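Local coordinates for protein endo-beta-mannanase (Opitutaceae bacterium TAV5, PDB 7BOB) that works as a homotrimeric exo-beta-1,4-mannosidase of glycoside hydrolase family 5, probably releasing mannose units from the ends of beta-1,4-linked mannan chains, at residues Gly30-Gln35 / Ala324-Tyr329; Trp389-Tyr394 / Leu454-Glu459; Ile137-Lys142 / Arg183-Glu188. All coordinates share one frame; numbering follows the deposited sequence.

Contact 1: Gly30-Gln35 / Ala324-Tyr329; sequences GVEMWQ and APLHPY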
loop_
_atom_site.group_PDB
_atom_site.type_symbol
_atom_site.label_atom_id
_atom_site.label_comp_id
_atom_site.label_asym_id
_atom_site.label_seq_id
_atom_site.Cartn_x
_atom_site.Cartn_y
_atom_site.Cartn_z
ATOM N N GLY A 30 -25.938 26.654 -6.373
ATOM C CA GLY A 30 -25.337 25.394 -6.749
ATOM C C GLY A 30 -26.195 24.189 -6.407
ATOM O O GLY A 30 -27.386 24.146 -6.728
ATOM N N VAL A 31 -25.592 23.230 -5.697
ATOM C CA VAL A 31 -26.210 21.945 -5.399
ATOM C C VAL A 31 -27.410 22.035 -4.473
ATOM O O VAL A 31 -28.070 21.015 -4.250
ATOM C CB VAL A 31 -25.197 20.990 -4.732
ATOM C CG1 VAL A 31 -24.056 20.691 -5.663
ATOM C CG2 VAL A 31 -24.696 21.584 -3.400
ATOM N N GLU A 32 -27.676 23.199 -3.879
ATOM C CA GLU A 32 -28.843 23.371 -3.020
ATOM C C GLU A 32 -30.094 23.776 -3.806
ATOM O O GLU A 32 -31.054 24.250 -3.197
ATOM C CB GLU A 32 -28.550 24.407 -1.918
ATOM C CG GLU A 32 -27.405 23.999 -0.924
ATOM C CD GLU A 32 -27.649 22.628 -0.277
ATOM O OE1 GLU A 32 -28.789 22.406 0.179
ATOM O OE2 GLU A 32 -26.715 21.769 -0.222
ATOM N N MET A 33 -30.099 23.575 -5.132
ATOM C CA MET A 33 -31.162 24.096 -5.999
ATOM C C MET A 33 -32.557 23.696 -5.531
ATOM O O MET A 33 -33.474 24.522 -5.531
ATOM C CB MET A 33 -30.956 23.612 -7.432
ATOM C CG MET A 33 -32.086 24.002 -8.365
ATOM S SD MET A 33 -31.897 23.300 -10.024
ATOM C CE MET A 33 -32.151 21.556 -9.668
ATOM N N TRP A 34 -32.752 22.425 -5.176
ATOM C CA TRP A 34 -34.079 21.956 -4.802
ATOM C C TRP A 34 -34.582 22.629 -3.533
ATOM O O TRP A 34 -35.798 22.840 -3.387
ATOM C CB TRP A 34 -34.076 20.440 -4.642
ATOM C CG TRP A 34 -33.731 19.751 -5.928
ATOM C CD1 TRP A 34 -32.567 19.088 -6.220
ATOM C CD2 TRP A 34 -34.545 19.673 -7.112
ATOM N NE1 TRP A 34 -32.614 18.594 -7.505
ATOM C CE2 TRP A 34 -33.814 18.938 -8.074
ATOM C CE3 TRP A 34 -35.826 20.146 -7.447
ATOM C CZ2 TRP A 34 -34.317 18.670 -9.359
ATOM C CZ3 TRP A 34 -36.329 19.879 -8.717
ATOM C CH2 TRP A 34 -35.575 19.147 -9.660
ATOM N N GLN A 35 -33.674 22.990 -2.620
ATOM C CA GLN A 35 -34.082 23.659 -1.378
ATOM C C GLN A 35 -34.276 25.156 -1.590
ATOM O O GLN A 35 -35.242 25.738 -1.093
ATOM C CB GLN A 35 -33.034 23.433 -0.280
ATOM C CG GLN A 35 -32.759 21.976 0.070
ATOM C CD GLN A 35 -33.945 21.322 0.784
ATOM O OE1 GLN A 35 -34.796 22.003 1.366
ATOM N NE2 GLN A 35 -33.976 19.991 0.772
ATOM N N ALA A 324 -21.994 30.492 -4.986
ATOM C CA ALA A 324 -22.611 30.048 -3.748
ATOM C C ALA A 324 -21.530 29.670 -2.730
ATOM O O ALA A 324 -20.751 28.735 -2.978
ATOM C CB ALA A 324 -23.527 28.858 -4.014
ATOM N N PRO A 325 -21.427 30.382 -1.612
ATOM C CA PRO A 325 -20.412 30.038 -0.588
ATOM C C PRO A 325 -20.858 28.863 0.277
ATOM O O PRO A 325 -21.195 28.996 1.438
ATOM C CB PRO A 325 -20.296 31.345 0.205
ATOM C CG PRO A 325 -21.698 31.931 0.137
ATOM C CD PRO A 325 -22.269 31.526 -1.212
ATOM N N LEU A 326 -20.896 27.661 -0.290
ATOM C CA LEU A 326 -21.364 26.530 0.498
ATOM C C LEU A 326 -20.752 25.239 -0.033
ATOM O O LEU A 326 -20.200 25.191 -1.138
ATOM C CB LEU A 326 -22.890 26.458 0.513
ATOM C CG LEU A 326 -23.608 26.513 -0.835
ATOM C CD1 LEU A 326 -23.558 25.146 -1.481
ATOM C CD2 LEU A 326 -25.075 26.988 -0.661
ATOM N N HIS A 327 -20.873 24.191 0.785
ATOM C CA HIS A 327 -20.342 22.868 0.471
ATOM C C HIS A 327 -20.913 22.381 -0.860
ATOM O O HIS A 327 -22.131 22.396 -1.045
ATOM C CB HIS A 327 -20.704 21.905 1.612
ATOM C CG HIS A 327 -20.202 20.500 1.433
ATOM N ND1 HIS A 327 -18.858 20.174 1.467
ATOM C CD2 HIS A 327 -20.869 19.327 1.283
ATOM C CE1 HIS A 327 -18.721 18.865 1.328
ATOM N NE2 HIS A 327 -19.923 18.328 1.208
ATOM N N PRO A 328 -20.081 21.911 -1.797
ATOM C CA PRO A 328 -18.644 21.653 -1.683
ATOM C C PRO A 328 -17.773 22.695 -2.404
ATOM O O PRO A 328 -16.583 22.439 -2.640
ATOM C CB PRO A 328 -18.517 20.296 -2.363
ATOM C CG PRO A 328 -19.461 20.447 -3.570
ATOM C CD PRO A 328 -20.616 21.379 -3.070
ATOM N N TYR A 329 -18.353 23.849 -2.752
ATOM C CA TYR A 329 -17.617 24.897 -3.455
ATOM C C TYR A 329 -16.600 25.608 -2.571
ATOM O O TYR A 329 -15.752 26.333 -3.111
ATOM C CB TYR A 329 -18.590 25.926 -4.038
ATOM C CG TYR A 329 -19.684 25.282 -4.855
ATOM C CD1 TYR A 329 -19.423 24.780 -6.135
ATOM C CD2 TYR A 329 -20.970 25.148 -4.346
ATOM C CE1 TYR A 329 -20.422 24.162 -6.878
ATOM C CE2 TYR A 329 -21.974 24.529 -5.092
ATOM C CZ TYR A 329 -21.690 24.039 -6.351
ATOM O OH TYR A 329 -22.671 23.417 -7.078
#
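Gly30 and Ala324 bring the two backbones closest, CA to CA 6.2 Å, and from there the chains diverge, Val31 CA standing 8.4 Å from His327 CA. The contact joins loops that follow the first and the last strand of the (beta/alpha)8 barrel, neighbours in the sheet, on the face where enzymes of this fold carry their active site. Gly30 has positive phi (44°) and lies against Tyr329, whose ring leaves no room for a beta carbon. Val31 spreads its two methyls over different partners. With CG1 placed beside its backbone N (chi1 -63°), CG2 is directed at the turn around the cis-proline, 3.6 Å from His327 O and 4.1 Å from Pro328 CD. Pro328 CD in turn lies over one face of the Tyr329 ring, while Leu326 CD1 sits at the ring edge. Glu32, at the N-cap position of the short helix 33-36, contributes its aliphatic part, CG touching Leu326 CD2 at 3.8 Å; its carboxylate turns to a salt bridge with Arg62. On the outer side, Pro325 and His327 pack on a neighbouring subunit. Val31 CG1 slides past the phenol end of Tyr329, coming within 3.4 Å of Tyr329 OH.

Contact 2: Trp389-Tyr394 / Leu454-Glu459; sequences WPRHYY and LDEIKE
Arg391 stands over the first turn of helix 454-465, and its side chain meets Glu456 and Asp455 in succession. CB rests against the Glu456 carboxylate, 3.5 Å from Glu456 CD. CG lies over one face of the His392 ring. With CG anti to the backbone N (chi1 167°) and the chain extended at chi2, CD reaches Asp455 OD2 at 3.6 Å. The bend at chi3 then sets NE 3.7 Å from Asp455 OD2, a long salt bridge in which the oxygen lies well out of the guanidinium plane, so charge alone acts; Glu456 CG sits at the guanidinium edge. The backbone is gripped more firmly: Arg391 N gives Glu456 OE1 a nearly straight bond (3.0 Å, 172°), arriving from above the carboxylate plane. Tyr388 OH also bonds OE1, Gly453 N bonds OE2, and a water accepts from His392 N while donating to Glu456 OE2 at 2.7 Å. With an alanine in place of Glu456, Arg391 N and the Tyr388 hydroxyl would probably lose their shared acceptor and the water one of its ties. The loop leaves strand 385-389, and the helix belongs to the beta-alpha-beta crossover from the adjacent parallel strand 444-448 to strand 469-473.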
loop_
_atom_site.group_PDB
_atom_site.type_symbol
_atom_site.label_atom_id
_atom_site.label_comp_id
_atom_site.label_asym_id
_atom_site.label_seq_id
_atom_site.Cartn_x
_atom_site.Cartn_y
_atom_site.Cartn_z
ATOM N N TRP A 389 -7.363 -4.193 -27.382
ATOM C CA TRP A 389 -8.025 -4.225 -26.077
ATOM C C TRP A 389 -8.120 -5.679 -25.627
ATOM O O TRP A 389 -8.750 -6.487 -26.320
ATOM C CB TRP A 389 -9.413 -3.589 -26.173
ATOM C CG TRP A 389 -10.232 -3.506 -24.888
ATOM C CD1 TRP A 389 -10.900 -4.532 -24.276
ATOM C CD2 TRP A 389 -10.482 -2.338 -24.086
ATOM N NE1 TRP A 389 -11.545 -4.077 -23.168
ATOM C CE2 TRP A 389 -11.319 -2.736 -23.025
ATOM C CE3 TRP A 389 -10.096 -0.996 -24.174
ATOM C CZ2 TRP A 389 -11.754 -1.851 -22.027
ATOM C CZ3 TRP A 389 -10.544 -0.109 -23.182
ATOM C CH2 TRP A 389 -11.356 -0.548 -22.123
ATOM N N PRO A 390 -7.470 -6.074 -24.531
ATOM C CA PRO A 390 -7.362 -7.511 -24.218
ATOM C C PRO A 390 -8.706 -8.126 -23.832
ATOM O O PRO A 390 -9.605 -7.444 -23.332
ATOM C CB PRO A 390 -6.374 -7.548 -23.040
ATOM C CG PRO A 390 -6.451 -6.176 -22.421
ATOM C CD PRO A 390 -6.739 -5.226 -23.575
ATOM N N ARG A 391 -8.821 -9.448 -24.042
ATOM C CA ARG A 391 -10.079 -10.140 -23.746
ATOM C C ARG A 391 -10.486 -9.999 -22.277
ATOM O O ARG A 391 -11.668 -9.864 -21.970
ATOM C CB ARG A 391 -9.989 -11.618 -24.132
ATOM C CG ARG A 391 -11.134 -12.477 -23.572
ATOM C CD ARG A 391 -11.067 -13.929 -24.038
ATOM N NE ARG A 391 -11.304 -14.033 -25.471
ATOM C CZ ARG A 391 -12.514 -14.130 -26.018
ATOM N NH1 ARG A 391 -13.599 -14.161 -25.247
ATOM N NH2 ARG A 391 -12.642 -14.204 -27.338
ATOM N N HIS A 392 -9.539 -10.056 -21.355
ATOM C CA HIS A 392 -9.837 -9.868 -19.937
ATOM C C HIS A 392 -9.141 -8.591 -19.496
ATOM O O HIS A 392 -7.911 -8.548 -19.372
ATOM C CB HIS A 392 -9.391 -11.066 -19.101
ATOM C CG HIS A 392 -9.812 -12.387 -19.672
ATOM N ND1 HIS A 392 -11.058 -12.934 -19.439
ATOM C CD2 HIS A 392 -9.159 -13.261 -20.478
ATOM C CE1 HIS A 392 -11.149 -14.092 -20.069
ATOM N NE2 HIS A 392 -10.014 -14.312 -20.711
ATOM N N TYR A 393 -9.932 -7.555 -19.282
ATOM C CA TYR A 393 -9.445 -6.211 -19.029
ATOM C C TYR A 393 -9.469 -5.848 -17.547
ATOM O O TYR A 393 -8.548 -5.183 -17.062
ATOM C CB TYR A 393 -10.281 -5.216 -19.848
ATOM C CG TYR A 393 -9.766 -3.789 -19.857
ATOM C CD1 TYR A 393 -10.084 -2.897 -18.824
ATOM C CD2 TYR A 393 -8.986 -3.321 -20.912
ATOM C CE1 TYR A 393 -9.623 -1.577 -18.850
ATOM C CE2 TYR A 393 -8.516 -2.013 -20.949
ATOM C CZ TYR A 393 -8.824 -1.149 -19.923
ATOM O OH TYR A 393 -8.330 0.142 -19.975
ATOM N N TYR A 394 -10.481 -6.294 -16.807
ATOM C CA TYR A 394 -10.646 -5.920 -15.412
ATOM C C TYR A 394 -10.218 -7.080 -14.534
ATOM O O TYR A 394 -10.521 -8.239 -14.830
ATOM C CB TYR A 394 -12.102 -5.523 -15.122
ATOM C CG TYR A 394 -12.576 -4.388 -16.011
ATOM C CD1 TYR A 394 -12.393 -3.058 -15.628
ATOM C CD2 TYR A 394 -13.195 -4.639 -17.233
ATOM C CE1 TYR A 394 -12.812 -2.008 -16.433
ATOM C CE2 TYR A 394 -13.620 -3.589 -18.059
ATOM C CZ TYR A 394 -13.423 -2.284 -17.651
ATOM O OH TYR A 394 -13.815 -1.247 -18.456
ATOM N N LEU A 454 -4.277 -18.074 -24.133
ATOM C CA LEU A 454 -4.122 -19.022 -25.230
ATOM C C LEU A 454 -5.132 -18.773 -26.348
ATOM O O LEU A 454 -4.778 -18.812 -27.533
ATOM C CB LEU A 454 -4.256 -20.445 -24.692
ATOM C CG LEU A 454 -4.286 -21.491 -25.795
ATOM C CD1 LEU A 454 -2.962 -21.449 -26.527
ATOM C CD2 LEU A 454 -4.555 -22.864 -25.211
ATOM N N ASP A 455 -6.402 -18.532 -25.997
ATOM C CA ASP A 455 -7.414 -18.317 -27.030
ATOM C C ASP A 455 -7.104 -17.065 -27.829
ATOM O O ASP A 455 -7.192 -17.064 -29.069
ATOM C CB ASP A 455 -8.815 -18.234 -26.408
ATOM C CG ASP A 455 -8.860 -17.370 -25.136
ATOM O OD1 ASP A 455 -7.817 -16.780 -24.775
ATOM O OD2 ASP A 455 -9.940 -17.279 -24.490
ATOM N N GLU A 456 -6.685 -16.004 -27.142
ATOM C CA GLU A 456 -6.316 -14.783 -27.845
ATOM C C GLU A 456 -5.169 -15.025 -28.808
ATOM O O GLU A 456 -5.179 -14.505 -29.932
ATOM C CB GLU A 456 -5.959 -13.694 -26.850
ATOM C CG GLU A 456 -7.078 -13.417 -25.866
ATOM C CD GLU A 456 -6.696 -12.368 -24.855
ATOM O OE1 GLU A 456 -6.672 -11.169 -25.238
ATOM O OE2 GLU A 456 -6.400 -12.755 -23.692
ATOM N N ILE A 457 -4.178 -15.830 -28.397
ATOM C CA ILE A 457 -3.032 -16.101 -29.267
ATOM C C ILE A 457 -3.478 -16.852 -30.518
ATOM O O ILE A 457 -3.142 -16.470 -31.644
ATOM C CB ILE A 457 -1.934 -16.868 -28.506
ATOM C CG1 ILE A 457 -1.323 -15.965 -27.438
ATOM C CG2 ILE A 457 -0.838 -17.321 -29.467
ATOM C CD1 ILE A 457 -0.821 -16.716 -26.212
ATOM N N LYS A 458 -4.255 -17.924 -30.334
ATOM C CA LYS A 458 -4.765 -18.704 -31.458
ATOM C C LYS A 458 -5.505 -17.823 -32.459
ATOM O O LYS A 458 -5.303 -17.935 -33.672
ATOM C CB LYS A 458 -5.684 -19.813 -30.940
ATOM C CG LYS A 458 -4.936 -20.973 -30.265
ATOM C CD LYS A 458 -5.911 -22.035 -29.752
ATOM C CE LYS A 458 -5.189 -23.115 -28.940
ATOM N NZ LYS A 458 -6.142 -24.001 -28.211
ATOM N N GLU A 459 -6.375 -16.940 -31.964
ATOM C CA GLU A 459 -7.129 -16.073 -32.857
ATOM C C GLU A 459 -6.212 -15.071 -33.535
ATOM O O GLU A 459 -6.324 -14.847 -34.745
ATOM C CB GLU A 459 -8.248 -15.362 -32.096
ATOM C CG GLU A 459 -9.139 -14.472 -32.962
ATOM C CD GLU A 459 -10.239 -15.235 -33.698
ATOM O OE1 GLU A 459 -11.042 -14.578 -34.404
ATOM O OE2 GLU A 459 -10.295 -16.480 -33.577
HETATM O O HOH W 1 -6.675 -10.851 -21.761
#

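Contact 3: Ile137-Lys142 / Arg183-Glu188; sequences ITTHLK and REVLPE
Thr138 and Lys142, near the C-terminal end of barrel helix 124-141, receive Val185 and Leu186 from the turn that leads out of the next barrel helix, 168-183, toward strand 191-192. The Thr138 methyl does most of the touching on the helix side. CG2 is anti to the backbone N, which aims it at the turn, and it lies 3.6 Å from Val185 CB and 3.7 Å from Leu186 CD1, so that one methyl touches both residues. The other branch of Thr138 is occupied within its own helix, where OG1 bonds to Ala134 O, and the threonine thus offers carbon outward and keeps its hydroxyl on the backbone. Val185 fits between successive helix residues: its CG1 also approaches Thr138 O at 3.7 Å, whereas CG2 meets Thr139 OG1, again at 3.7 Å, the two side chains crossing at about a right angle.

In a (beta/alpha)8 barrel such turns from helix to strand lie at the end opposite the catalytic face, and here the turn links the fourth helix to the fifth strand, 191-192, and packs on the third helix. Leu186 also packs on Ile151 of strand 151-154, a residue that Leu141 touches as well.

Lys142 borders the patch with its hydrocarbon chain. Fully extended from CB to NZ, it brings CG to 3.6 Å from Leu186 CD2 and passes CD 4.1 Å from Val185 CG1. Between the two segments the chemistry is one of van der Waals touches; just before 137-142, Arg135 of the same helix forms a salt bridge with Glu184. Within the turn, Arg183 NH1 reaches Pro187 O at 3.2 Å, from above the carbonyl plane. The same guanidinium forms a salt bridge to Asp235 through NH2.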
loop_
_atom_site.group_PDB
_atom_site.type_symbol
_atom_site.label_atom_id
_atom_site.label_comp_id
_atom_site.label_asym_id
_atom_site.label_seq_id
_atom_site.Cartn_x
_atom_site.Cartn_y
_atom_site.Cartn_z
ATOM N N ILE A 137 -39.309 8.268 -8.794
ATOM C CA ILE A 137 -38.955 9.387 -9.661
ATOM C C ILE A 137 -39.432 9.118 -11.079
ATOM O O ILE A 137 -40.058 9.980 -11.707
ATOM C CB ILE A 137 -37.445 9.673 -9.620
ATOM C CG1 ILE A 137 -36.983 9.915 -8.179
ATOM C CG2 ILE A 137 -37.130 10.874 -10.495
ATOM C CD1 ILE A 137 -37.694 11.087 -7.491
ATOM N N THR A 138 -39.177 7.907 -11.589
ATOM C CA THR A 138 -39.636 7.561 -12.932
ATOM C C THR A 138 -41.139 7.773 -13.071
ATOM O O THR A 138 -41.607 8.258 -14.100
ATOM C CB THR A 138 -39.262 6.116 -13.270
ATOM O OG1 THR A 138 -37.866 5.902 -13.014
ATOM C CG2 THR A 138 -39.522 5.823 -14.733
ATOM N N THR A 139 -41.907 7.429 -12.036
ATOM C CA THR A 139 -43.334 7.715 -12.044
ATOM C C THR A 139 -43.594 9.188 -12.336
ATOM O O THR A 139 -44.433 9.521 -13.178
ATOM C CB THR A 139 -43.961 7.304 -10.711
ATOM O OG1 THR A 139 -44.194 5.891 -10.713
ATOM C CG2 THR A 139 -45.287 8.013 -10.500
ATOM N N HIS A 140 -42.840 10.084 -11.702
ATOM C CA HIS A 140 -43.055 11.508 -11.924
ATOM C C HIS A 140 -42.476 12.019 -13.230
ATOM O O HIS A 140 -42.801 13.146 -13.620
ATOM C CB HIS A 140 -42.478 12.306 -10.765
ATOM C CG HIS A 140 -43.308 12.220 -9.534
ATOM N ND1 HIS A 140 -44.197 13.206 -9.169
ATOM C CD2 HIS A 140 -43.430 11.238 -8.613
ATOM C CE1 HIS A 140 -44.811 12.851 -8.056
ATOM N NE2 HIS A 140 -44.362 11.660 -7.697
ATOM N N LEU A 141 -41.634 11.239 -13.901
ATOM C CA LEU A 141 -41.164 11.591 -15.234
ATOM C C LEU A 141 -42.076 11.077 -16.331
ATOM O O LEU A 141 -42.006 11.581 -17.462
ATOM C CB LEU A 141 -39.758 11.022 -15.486
ATOM C CG LEU A 141 -38.652 11.352 -14.487
ATOM C CD1 LEU A 141 -37.441 10.485 -14.793
ATOM C CD2 LEU A 141 -38.283 12.814 -14.592
ATOM N N LYS A 142 -42.877 10.053 -16.034
ATOM C CA LYS A 142 -43.713 9.428 -17.058
ATOM C C LYS A 142 -44.550 10.429 -17.853
ATOM O O LYS A 142 -44.610 10.288 -19.086
ATOM C CB LYS A 142 -44.612 8.351 -16.428
ATOM C CG LYS A 142 -45.347 7.511 -17.468
ATOM C CD LYS A 142 -46.084 6.325 -16.842
ATOM C CE LYS A 142 -46.741 5.465 -17.919
ATOM N NZ LYS A 142 -47.799 4.580 -17.369
ATOM N N ARG A 183 -37.646 0.515 -15.451
ATOM C CA ARG A 183 -38.417 -0.087 -16.524
ATOM C C ARG A 183 -39.735 -0.683 -16.046
ATOM O O ARG A 183 -40.552 -1.073 -16.885
ATOM C CB ARG A 183 -37.572 -1.151 -17.240
ATOM C CG ARG A 183 -36.386 -0.561 -18.021
ATOM C CD ARG A 183 -35.811 -1.534 -19.059
ATOM N NE ARG A 183 -34.483 -1.113 -19.501
ATOM C CZ ARG A 183 -34.249 -0.108 -20.341
ATOM N NH1 ARG A 183 -35.247 0.592 -20.879
ATOM N NH2 ARG A 183 -33.002 0.195 -20.658
ATOM N N GLU A 184 -39.960 -0.770 -14.734
ATOM C CA GLU A 184 -41.293 -1.095 -14.237
ATOM C C GLU A 184 -42.280 0.033 -14.500
ATOM O O GLU A 184 -43.492 -0.190 -14.432
ATOM C CB GLU A 184 -41.254 -1.399 -12.740
ATOM C CG GLU A 184 -40.766 -2.794 -12.406
ATOM C CD GLU A 184 -40.620 -2.999 -10.908
ATOM O OE1 GLU A 184 -41.339 -2.307 -10.155
ATOM O OE2 GLU A 184 -39.777 -3.830 -10.482
ATOM N N VAL A 185 -41.784 1.231 -14.800
ATOM C CA VAL A 185 -42.618 2.382 -15.099
ATOM C C VAL A 185 -42.501 2.801 -16.559
ATOM O O VAL A 185 -43.507 3.099 -17.199
ATOM C CB VAL A 185 -42.270 3.555 -14.157
ATOM C CG1 VAL A 185 -42.992 4.839 -14.581
ATOM C CG2 VAL A 185 -42.588 3.179 -12.722
ATOM N N LEU A 186 -41.287 2.825 -17.111
ATOM C CA LEU A 186 -41.060 3.237 -18.495
ATOM C C LEU A 186 -40.220 2.164 -19.174
ATOM O O LEU A 186 -39.004 2.332 -19.369
ATOM C CB LEU A 186 -40.383 4.606 -18.566
ATOM C CG LEU A 186 -41.157 5.818 -18.068
ATOM C CD1 LEU A 186 -40.277 7.057 -18.109
ATOM C CD2 LEU A 186 -42.407 6.006 -18.934
ATOM N N PRO A 187 -40.837 1.042 -19.554
ATOM C CA PRO A 187 -40.051 -0.093 -20.076
ATOM C C PRO A 187 -39.192 0.237 -21.281
ATOM O O PRO A 187 -38.189 -0.454 -21.506
ATOM C CB PRO A 187 -41.125 -1.136 -20.425
ATOM C CG PRO A 187 -42.426 -0.353 -20.488
ATOM C CD PRO A 187 -42.273 0.727 -19.464
ATOM N N GLU A 188 -39.537 1.264 -22.062
ATOM C CA GLU A 188 -38.807 1.595 -23.279
ATOM C C GLU A 188 -37.877 2.790 -23.109
ATOM O O GLU A 188 -37.324 3.277 -24.101
ATOM C CB GLU A 188 -39.789 1.862 -24.430
ATOM C CG GLU A 188 -40.631 0.657 -24.813
ATOM C CD GLU A 188 -39.814 -0.631 -24.874
ATOM O OE1 GLU A 188 -38.876 -0.712 -25.696
ATOM O OE2 GLU A 188 -40.104 -1.562 -24.090
#

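Contacts 1 and 3 both belong to the (beta/alpha)8 barrel, one among loops beyond the strand C-termini and the other between a helix and a helix-to-strand turn at the opposite end; their centres are about 28 Å apart. Contact 2 lies in the second domain, across the centre of the chain from contact 1. Burial falls from contact 1, through the partly buried contact 2, to the surface patch of contact 3. Chemistry does not simply follow depth: contacts 1 and 3 rely mainly on apolar touches, while contact 2 uses carboxylates, a backbone N-H and a water. The trimer brings distant parts together, since Pro325 of contact 1 packs on Lys458 of a neighbouring subunit, a residue of contact 2's helix.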